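Local atomic coordinates of phosphoribosylaminoimidazole-succinocarboxamide synthase (Pyrococcus horikoshii, PDB entry 4O83), a protein that catalyses the ATP-dependent joining of L-aspartate to 5-amino-1-(5-phospho-D-ribosyl)imidazole-4-carboxylate, giving SAICAR in de novo purine biosynthesis. Residues P87-V92 against D173-F178. Sequence-based numbering, arbitrary orientation.
Sequences PLEVVV and DFKLEF. With CD (cadmium ion), chain E; AMP (adenosine monophosphate), chain L.
V90 pairs with L176 and V92 with F174 as hydrogen-bonded pairs of the antiparallel ladder that joins strands 84-93 and 169-180, neighbours in the large sheet of the SAICAR synthetase fold: a worked example of a strand pair whose two faces do different work. Four backbone bonds hold it, the straightest from V90 N to L176 O (2.8 Å, 172° at the hydrogen). Beyond L176 the direct pairing gives way to a water that donates to L88 O and accepts from F178 N.

The face of V90, V92, F174 and L176 is apolar; V92 and F174 meet helix 143-165, and L176 meets L188. V92 CB lies 3.6 Å from F174 CE2, while V90 CG2, set anti to its own carbonyl carbon, reaches the edge of the F178 ring.

On the other face V91 and K175 form a non-hydrogen-bonded pair, beside a salt-bridge network of E89, K175 and E177. K175 bends at chi2 (-91°) and again at chi3, bringing CD and CE against E89 OE1 in the conformer described here; its NZ makes a salt bridge to E177 OE2 (2.8 Å) and a long one to E89 OE1. K175, also paired with D190, and K122 at E177 OE2 probably offset the closeness of the two carboxylates, whose planes stand 72° apart. In that conformer E89 OE2 binds a cadmium ion shared with D128, and E177 OE1 accepts a 2.6 Å hydrogen bond from O2' of the AMP ribose.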
loop_
_atom_site.group_PDB
_atom_site.type_symbol
_atom_site.label_atom_id
_atom_site.label_comp_id
_atom_site.label_asym_id
_atom_site.label_seq_id
_atom_site.Cartn_x
_atom_site.Cartn_y
_atom_site.Cartn_z
ATOM N N PRO A 87 -17.843 20.454 -6.702
ATOM C CA PRO A 87 -17.035 21.460 -7.406
ATOM C C PRO A 87 -15.573 21.445 -6.934
ATOM O O PRO A 87 -15.011 22.490 -6.553
ATOM C CB PRO A 87 -17.714 22.775 -7.024
ATOM C CG PRO A 87 -18.306 22.511 -5.686
ATOM C CD PRO A 87 -18.718 21.064 -5.687
ATOM N N LEU A 88 -14.972 20.260 -6.976
ATOM C CA LEU A 88 -13.646 20.040 -6.440
ATOM C C LEU A 88 -12.717 19.300 -7.390
ATOM O O LEU A 88 -13.147 18.455 -8.187
ATOM C CB LEU A 88 -13.728 19.211 -5.154
ATOM C CG LEU A 88 -14.522 19.702 -3.933
ATOM C CD1 LEU A 88 -14.545 18.634 -2.849
ATOM C CD2 LEU A 88 -13.951 21.005 -3.389
ATOM N N GLU A 89 -11.445 19.661 -7.305
ATOM C CA GLU A 89 -10.368 18.798 -7.767
ATOM C C GLU A 89 -9.576 18.397 -6.527
ATOM O O GLU A 89 -9.061 19.254 -5.820
ATOM C CB GLU A 89 -9.488 19.505 -8.805
ATOM C CG GLU A 89 -10.282 20.040 -9.991
ATOM C CD GLU A 89 -9.419 20.351 -11.196
ATOM O OE1 GLU A 89 -8.972 19.412 -11.869
ATOM O OE2 GLU A 89 -9.197 21.538 -11.485
ATOM N N VAL A 90 -9.528 17.090 -6.253
ATOM C CA VAL A 90 -8.916 16.539 -5.057
ATOM C C VAL A 90 -7.565 15.950 -5.446
ATOM O O VAL A 90 -7.487 15.060 -6.299
ATOM C CB VAL A 90 -9.817 15.466 -4.403
ATOM C CG1 VAL A 90 -9.172 14.914 -3.148
ATOM C CG2 VAL A 90 -11.217 16.023 -4.098
ATOM N N VAL A 91 -6.503 16.460 -4.830
ATOM C CA VAL A 91 -5.158 16.043 -5.198
ATOM C C VAL A 91 -4.532 15.266 -4.061
ATOM O O VAL A 91 -4.581 15.702 -2.904
ATOM C CB VAL A 91 -4.276 17.237 -5.653
ATOM C CG1 VAL A 91 -2.854 16.783 -5.965
ATOM C CG2 VAL A 91 -4.876 17.917 -6.879
ATOM N N VAL A 92 -4.000 14.085 -4.390
ATOM C CA VAL A 92 -3.271 13.281 -3.446
ATOM C C VAL A 92 -1.809 13.225 -3.893
ATOM O O VAL A 92 -1.517 13.027 -5.086
ATOM C CB VAL A 92 -3.828 11.842 -3.295
ATOM C CG1 VAL A 92 -3.100 11.128 -2.170
ATOM C CG2 VAL A 92 -5.325 11.847 -3.004
ATOM N N ASP A 173 1.861 12.104 -7.746
ATOM C CA ASP A 173 0.620 12.727 -7.285
ATOM C C ASP A 173 -0.437 12.476 -8.365
ATOM O O ASP A 173 -0.109 11.942 -9.458
ATOM C CB ASP A 173 0.812 14.234 -6.979
ATOM C CG ASP A 173 1.392 15.015 -8.159
ATOM O OD1 ASP A 173 0.812 14.968 -9.252
ATOM O OD2 ASP A 173 2.432 15.687 -7.995
ATOM N N PHE A 174 -1.683 12.836 -8.069
ATOM C CA PHE A 174 -2.797 12.677 -9.006
ATOM C C PHE A 174 -4.038 13.477 -8.562
ATOM O O PHE A 174 -4.157 13.879 -7.382
ATOM C CB PHE A 174 -3.094 11.178 -9.318
ATOM C CG PHE A 174 -3.729 10.405 -8.187
ATOM C CD1 PHE A 174 -5.037 9.931 -8.299
ATOM C CD2 PHE A 174 -3.026 10.137 -7.018
ATOM C CE1 PHE A 174 -5.634 9.209 -7.255
ATOM C CE2 PHE A 174 -3.628 9.441 -5.972
ATOM C CZ PHE A 174 -4.928 8.976 -6.086
ATOM N N LYS A 175 -4.932 13.737 -9.514
ATOM C CA LYS A 175 -6.119 14.527 -9.269
ATOM C C LYS A 175 -7.338 13.645 -9.464
ATOM O O LYS A 175 -7.407 12.897 -10.443
ATOM C CB LYS A 175 -6.163 15.729 -10.223
ATOM C CG LYS A 175 -7.346 16.703 -10.042
ATOM C CD LYS A 175 -8.577 16.349 -10.893
ATOM C CE LYS A 175 -8.292 16.421 -12.400
ATOM N NZ LYS A 175 -9.438 15.890 -13.186
ATOM N N LEU A 176 -8.294 13.763 -8.544
ATOM C CA LEU A 176 -9.555 13.020 -8.583
ATOM C C LEU A 176 -10.722 13.987 -8.515
ATOM O O LEU A 176 -10.591 15.093 -7.959
ATOM C CB LEU A 176 -9.662 12.062 -7.392
ATOM C CG LEU A 176 -8.641 10.938 -7.261
ATOM C CD1 LEU A 176 -8.946 10.091 -6.034
ATOM C CD2 LEU A 176 -8.647 10.087 -8.548
ATOM N N GLU A 177 -11.845 13.561 -9.092
ATOM C CA GLU A 177 -13.107 14.264 -8.966
ATOM C C GLU A 177 -14.195 13.284 -8.532
ATOM O O GLU A 177 -14.129 12.075 -8.841
ATOM C CB GLU A 177 -13.496 14.957 -10.283
ATOM C CG GLU A 177 -12.366 15.808 -10.850
ATOM C CD GLU A 177 -12.760 16.709 -12.008
ATOM O OE1 GLU A 177 -13.967 16.887 -12.286
ATOM O OE2 GLU A 177 -11.836 17.271 -12.628
ATOM N N PHE A 178 -15.186 13.832 -7.824
ATOM C CA PHE A 178 -16.261 13.065 -7.227
ATOM C C PHE A 178 -17.605 13.723 -7.505
ATOM O O PHE A 178 -17.693 14.938 -7.735
ATOM C CB PHE A 178 -16.068 12.957 -5.697
ATOM C CG PHE A 178 -14.834 12.196 -5.284
ATOM C CD1 PHE A 178 -14.890 10.819 -5.073
ATOM C CD2 PHE A 178 -13.615 12.848 -5.111
ATOM C CE1 PHE A 178 -13.765 10.112 -4.685
ATOM C CE2 PHE A 178 -12.477 12.141 -4.715
ATOM C CZ PHE A 178 -12.557 10.774 -4.514
HETATM CD CD CD E . -9.224 22.681 -13.525
HETATM P P AMP L . -13.212 18.194 -19.175
HETATM O O1P AMP L . -13.117 19.465 -18.341
HETATM O O2P AMP L . -11.899 17.495 -19.423
HETATM O O3P AMP L . -14.049 18.360 -20.421
HETATM O "O5'" AMP L . -13.995 17.145 -18.224
HETATM C "C5'" AMP L . -15.328 16.691 -18.458
HETATM C "C4'" AMP L . -16.301 17.328 -17.467
HETATM O "O4'" AMP L . -17.298 16.394 -17.027
HETATM C "C3'" AMP L . -15.615 17.837 -16.208
HETATM O "O3'" AMP L . -16.271 19.054 -15.852
HETATM C "C2'" AMP L . -15.920 16.781 -15.167
HETATM O "O2'" AMP L . -15.959 17.355 -13.861
HETATM C "C1'" AMP L . -17.299 16.306 -15.595
HETATM N N9 AMP L . -17.577 14.903 -15.220
HETATM C C8 AMP L . -16.684 13.907 -15.147
HETATM N N7 AMP L . -17.275 12.749 -14.804
HETATM C C5 AMP L . -18.595 12.989 -14.666
HETATM C C6 AMP L . -19.811 12.213 -14.316
HETATM N N6 AMP L . -19.745 10.901 -14.039
HETATM N N1 AMP L . -20.997 12.858 -14.277
HETATM C C2 AMP L . -21.100 14.172 -14.550
HETATM N N3 AMP L . -20.042 14.937 -14.870
HETATM C C4 AMP L . -18.788 14.421 -14.940
HETATM O O HOH W 1 -15.159 16.738 -7.608
#